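Local coordinates for protein EmGH1 (Erythrobacter marinus, PDB 5Z87) that probably hydrolyses beta-glucosidic bonds, as a member of glycoside hydrolase family 3, at residues D315-L323 with E330-L338. Sequence-based numbering, arbitrary orientation.
Sequences DDVRRIHSL and EAEAAIMGL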
ATOM      1  N   ASP A 315     -21.750  15.750  -1.104  1.00 25.14           N
ATOM      2  CA  ASP A 315     -22.120  15.570   0.302  1.00 16.60           C
ATOM      3  C   ASP A 315     -20.925  15.303   1.213  1.00 17.28           C
ATOM      4  O   ASP A 315     -21.088  14.759   2.299  1.00 17.62           O
ATOM      5  CB  ASP A 315     -23.164  14.461   0.478  1.00 26.59           C
ATOM      6  CG  ASP A 315     -24.092  14.721   1.657  1.00 25.83           C
ATOM      7  OD1 ASP A 315     -24.279  15.900   2.017  1.00 31.34           O
ATOM      8  OD2 ASP A 315     -24.632  13.758   2.232  1.00 29.83           O
ATOM      9  N   ASP A 316     -19.721  15.717   0.838  1.00 17.46           N
ATOM     10  CA  ASP A 316     -18.567  15.353   1.645  1.00 20.38           C
ATOM     11  C   ASP A 316     -18.373  16.225   2.881  1.00 23.04           C
ATOM     12  O   ASP A 316     -17.588  15.839   3.756  1.00 20.39           O
ATOM     13  CB  ASP A 316     -17.295  15.388   0.802  1.00 19.87           C
ATOM     14  CG  ASP A 316     -16.978  14.044   0.161  1.00 23.38           C
ATOM     15  OD1 ASP A 316     -17.538  13.005   0.586  1.00 21.20           O
ATOM     16  OD2 ASP A 316     -16.161  14.036  -0.782  1.00 26.59           O
ATOM     17  N   VAL A 317     -19.044  17.380   2.986  1.00 21.54           N
ATOM     18  CA  VAL A 317     -18.944  18.167   4.215  1.00 19.59           C
ATOM     19  C   VAL A 317     -19.671  17.452   5.345  1.00 21.51           C
ATOM     20  O   VAL A 317     -19.110  17.244   6.426  1.00 20.83           O
ATOM     21  CB  VAL A 317     -19.474  19.605   4.020  1.00 20.47           C
ATOM     22  CG1 VAL A 317     -19.239  20.411   5.287  1.00 15.15           C
ATOM     23  CG2 VAL A 317     -18.760  20.307   2.874  1.00 16.85           C
ATOM     24  N   ARG A 318     -20.920  17.040   5.101  1.00 17.89           N
ATOM     25  CA  ARG A 318     -21.643  16.221   6.069  1.00 19.66           C
ATOM     26  C   ARG A 318     -20.852  14.973   6.468  1.00 22.79           C
ATOM     27  O   ARG A 318     -20.900  14.542   7.623  1.00 23.42           O
ATOM     28  CB  ARG A 318     -23.000  15.809   5.493  1.00 17.24           C
ATOM     29  CG  ARG A 318     -23.866  15.066   6.500  1.00 25.70           C
ATOM     30  CD  ARG A 318     -25.060  14.399   5.843  1.00 24.97           C
ATOM     31  NE  ARG A 318     -25.537  15.193   4.719  1.00 33.80           N
ATOM     32  CZ  ARG A 318     -26.467  16.136   4.815  1.00 23.29           C
ATOM     33  NH1 ARG A 318     -27.037  16.400   5.986  1.00 20.93           N
ATOM     34  NH2 ARG A 318     -26.829  16.803   3.737  1.00 25.46           N
ATOM     35  N   ARG A 319     -20.121  14.377   5.524  1.00 22.01           N
ATOM     36  CA  ARG A 319     -19.446  13.116   5.803  1.00 20.15           C
ATOM     37  C   ARG A 319     -18.220  13.278   6.686  1.00 23.27           C
ATOM     38  O   ARG A 319     -17.705  12.264   7.169  1.00 21.44           O
ATOM     39  CB  ARG A 319     -19.055  12.431   4.501  1.00 23.40           C
ATOM     40  CG  ARG A 319     -20.229  11.819   3.764  1.00 19.08           C
ATOM     41  CD  ARG A 319     -19.816  11.452   2.377  1.00 18.99           C
ATOM     42  NE  ARG A 319     -20.961  11.164   1.533  1.00 17.54           N
ATOM     43  CZ  ARG A 319     -20.863  11.002   0.220  1.00 21.37           C
ATOM     44  NH1 ARG A 319     -19.674  11.101  -0.363  1.00 13.36           N
ATOM     45  NH2 ARG A 319     -21.943  10.747  -0.508  1.00 23.55           N
ATOM     46  N   ILE A 320     -17.739  14.510   6.898  1.00 23.29           N
ATOM     47  CA  ILE A 320     -16.772  14.759   7.961  1.00 17.17           C
ATOM     48  C   ILE A 320     -17.280  14.173   9.264  1.00 23.59           C
ATOM     49  O   ILE A 320     -16.510  13.646  10.077  1.00 20.87           O
ATOM     50  CB  ILE A 320     -16.507  16.266   8.114  1.00 19.54           C
ATOM     51  CG1 ILE A 320     -15.938  16.877   6.832  1.00 18.88           C
ATOM     52  CG2 ILE A 320     -15.564  16.540   9.297  1.00 18.48           C
ATOM     53  CD1 ILE A 320     -15.971  18.417   6.898  1.00 19.36           C
ATOM     54  N   HIS A 321     -18.589  14.269   9.482  1.00 22.16           N
ATOM     55  CA  HIS A 321     -19.258  13.703  10.636  1.00 23.38           C
ATOM     56  C   HIS A 321     -19.705  12.270  10.377  1.00 25.01           C
ATOM     57  O   HIS A 321     -19.331  11.361  11.123  1.00 21.99           O
ATOM     58  CB  HIS A 321     -20.469  14.559  11.019  1.00 21.70           C
ATOM     59  CG  HIS A 321     -21.422  13.863  11.940  1.00 24.02           C
ATOM     60  ND1 HIS A 321     -21.080  13.496  13.226  1.00 25.36           N
ATOM     61  CD2 HIS A 321     -22.692  13.431  11.750  1.00 23.00           C
ATOM     62  CE1 HIS A 321     -22.105  12.885  13.794  1.00 20.17           C
ATOM     63  NE2 HIS A 321     -23.093  12.826  12.918  1.00 21.31           N
ATOM     64  N   SER A 322     -20.473  12.059   9.302  1.00 21.42           N
ATOM     65  CA  SER A 322     -21.263  10.841   9.147  1.00 24.78           C
ATOM     66  C   SER A 322     -20.467   9.658   8.606  1.00 20.90           C
ATOM     67  O   SER A 322     -20.920   8.522   8.737  1.00 23.55           O
ATOM     68  CB  SER A 322     -22.450  11.102   8.215  1.00 22.85           C
ATOM     69  OG  SER A 322     -21.984  11.408   6.905  1.00 26.55           O
ATOM     70  N   LEU A 323     -19.327   9.898   7.966  1.00 23.22           N
ATOM     71  CA  LEU A 323     -18.474   8.835   7.454  1.00 23.36           C
ATOM     72  C   LEU A 323     -17.185   8.723   8.254  1.00 21.40           C
ATOM     73  O   LEU A 323     -16.920   7.670   8.835  1.00 23.32           O
ATOM     74  CB  LEU A 323     -18.168   9.066   5.965  1.00 18.18           C
ATOM     75  CG  LEU A 323     -17.225   8.017   5.354  1.00 23.90           C
ATOM     76  CD1 LEU A 323     -17.852   6.608   5.425  1.00 18.72           C
ATOM     77  CD2 LEU A 323     -16.880   8.384   3.911  1.00 18.64           C
ATOM     78  N   GLU A 330     -23.643  17.371  12.395  1.00 25.05           N
ATOM     79  CA  GLU A 330     -23.704  18.032  11.095  1.00 27.44           C
ATOM     80  C   GLU A 330     -23.364  19.515  11.204  1.00 22.62           C
ATOM     81  O   GLU A 330     -22.632  20.050  10.361  1.00 28.13           O
ATOM     82  CB  GLU A 330     -25.078  17.825  10.474  1.00 31.23           C
ATOM     83  CG  GLU A 330     -25.444  16.364  10.349  1.00 26.12           C
ATOM     84  CD  GLU A 330     -26.697  16.167   9.518  1.00 40.10           C
ATOM     85  OE1 GLU A 330     -27.661  16.932   9.721  1.00 37.70           O
ATOM     86  OE2 GLU A 330     -26.714  15.258   8.655  1.00 40.00           O
ATOM     87  N   ALA A 331     -23.853  20.187  12.249  1.00 25.73           N
ATOM     88  CA  ALA A 331     -23.483  21.586  12.473  1.00 27.23           C
ATOM     89  C   ALA A 331     -21.981  21.746  12.661  1.00 28.62           C
ATOM     90  O   ALA A 331     -21.380  22.693  12.132  1.00 25.37           O
ATOM     91  CB  ALA A 331     -24.222  22.145  13.690  1.00 25.28           C
ATOM     92  N   GLU A 332     -21.356  20.843  13.437  1.00 23.73           N
ATOM     93  CA  GLU A 332     -19.906  20.905  13.581  1.00 23.51           C
ATOM     94  C   GLU A 332     -19.200  20.614  12.261  1.00 20.50           C
ATOM     95  O   GLU A 332     -18.138  21.181  11.995  1.00 17.75           O
ATOM     96  CB  GLU A 332     -19.411  19.941  14.668  1.00 27.61           C
ATOM     97  CG  GLU A 332     -17.880  19.983  14.784  1.00 35.16           C
ATOM     98  CD  GLU A 332     -17.291  19.301  16.029  1.00 46.97           C
ATOM     99  OE1 GLU A 332     -17.724  18.185  16.390  1.00 43.08           O
ATOM    100  OE2 GLU A 332     -16.365  19.889  16.635  1.00 40.94           O
ATOM    101  N   ALA A 333     -19.782  19.758  11.413  1.00 19.52           N
ATOM    102  CA  ALA A 333     -19.169  19.467  10.116  1.00 24.54           C
ATOM    103  C   ALA A 333     -19.166  20.701   9.219  1.00 24.54           C
ATOM    104  O   ALA A 333     -18.145  21.030   8.596  1.00 18.13           O
ATOM    105  CB  ALA A 333     -19.900  18.307   9.426  1.00 20.25           C
ATOM    106  N   ALA A 334     -20.306  21.390   9.135  1.00 24.15           N
ATOM    107  CA  ALA A 334     -20.367  22.633   8.370  1.00 22.58           C
ATOM    108  C   ALA A 334     -19.295  23.607   8.836  1.00 20.54           C
ATOM    109  O   ALA A 334     -18.587  24.201   8.013  1.00 22.07           O
ATOM    110  CB  ALA A 334     -21.769  23.249   8.491  1.00 18.65           C
ATOM    111  N   ILE A 335     -19.109  23.731  10.158  1.00 23.26           N
ATOM    112  CA  ILE A 335     -18.140  24.691  10.688  1.00 17.03           C
ATOM    113  C   ILE A 335     -16.718  24.282  10.322  1.00 25.61           C
ATOM    114  O   ILE A 335     -15.903  25.119   9.910  1.00 21.72           O
ATOM    115  CB  ILE A 335     -18.300  24.845  12.210  1.00 20.27           C
ATOM    116  CG1 ILE A 335     -19.635  25.508  12.542  1.00 25.53           C
ATOM    117  CG2 ILE A 335     -17.148  25.689  12.777  1.00 26.38           C
ATOM    118  CD1 ILE A 335     -19.894  25.645  14.044  1.00 25.89           C
ATOM    119  N   MET A 336     -16.390  22.993  10.476  1.00 20.78           N
ATOM    120  CA  MET A 336     -15.052  22.520  10.120  1.00 20.93           C
ATOM    121  C   MET A 336     -14.747  22.755   8.643  1.00 21.14           C
ATOM    122  O   MET A 336     -13.681  23.279   8.296  1.00 21.66           O
ATOM    123  CB  MET A 336     -14.910  21.039  10.462  1.00 20.91           C
ATOM    124  CG  MET A 336     -14.745  20.772  11.939  1.00 29.82           C
ATOM    125  SD  MET A 336     -14.475  19.013  12.261  1.00 28.70           S
ATOM    126  CE  MET A 336     -14.433  19.023  14.056  1.00 25.59           C
ATOM    127  N   GLY A 337     -15.672  22.370   7.752  1.00 18.70           N
ATOM    128  CA  GLY A 337     -15.435  22.575   6.328  1.00 17.97           C
ATOM    129  C   GLY A 337     -15.243  24.038   5.953  1.00 22.51           C
ATOM    130  O   GLY A 337     -14.336  24.387   5.185  1.00 21.90           O
ATOM    131  N   LEU A 338     -16.097  24.916   6.477  1.00 20.03           N
ATOM    132  CA  LEU A 338     -16.009  26.328   6.108  1.00 23.93           C
ATOM    133  C   LEU A 338     -14.716  26.959   6.622  1.00 19.04           C
ATOM    134  O   LEU A 338     -14.013  27.654   5.875  1.00 20.08           O
ATOM    135  CB  LEU A 338     -17.235  27.076   6.635  1.00 22.78           C
ATOM    136  CG  LEU A 338     -17.441  28.456   6.032  1.00 26.88           C
ATOM    137  CD1 LEU A 338     -17.889  28.312   4.596  1.00 19.09           C
ATOM    138  CD2 LEU A 338     -18.465  29.237   6.867  1.00 26.64           C
TER
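R318 meets E330 from CG outward, the two side chains running alongside each other in the same direction. CB makes no close contact with the helix opposite; R318 CG lies 3.6 Å from E330 OE2 and R318 CD 3.4 Å from the same oxygen, so the aliphatic part is already in contact before the charge begins. A bend at chi3 (-34°) then turns the guanidinium so that NE faces back to D315 while NH1 faces E330. NE and NH2 of R318 grip the D315 carboxylate side-on: NE bonds D315 OD2 at 3.0 Å, D315 OD1 accepts from both nitrogens, and NH2 also bonds the carbonyl oxygen of N349. At the tip, E330 OE2 lies in the guanidinium plane, while R318 NH1 approaches E330 OE2 from above the carboxylate, 56° out of its plane, in a salt bridge of 2.9 Å. With an alanine in place of R318, D315 and E330 would probably lose their shared positive charge, leaving the E330 carboxylate free to swing.

Both segments follow strand 309-311, the last of the parallel strands in the TIM-barrel-type N-terminal domain, with helix 330-340 folding back on the short helical turn. Further along that helix, small side chains meet backbone and aliphatic groups. A333 CB sits against the carbonyl oxygen V317 O at 3.3 Å and also touches CB of H321 and I320, and G337, lacking a side chain, lets V317 and the I320 tip come near its backbone. I320 CG2 meets M336 SD at 4.0 Å. E330 N lies over one face of the H321 ring, toward its rim, while H321 ND1 bonds A327 O in the connecting loop and the side chain packs on I715 of the second subunit.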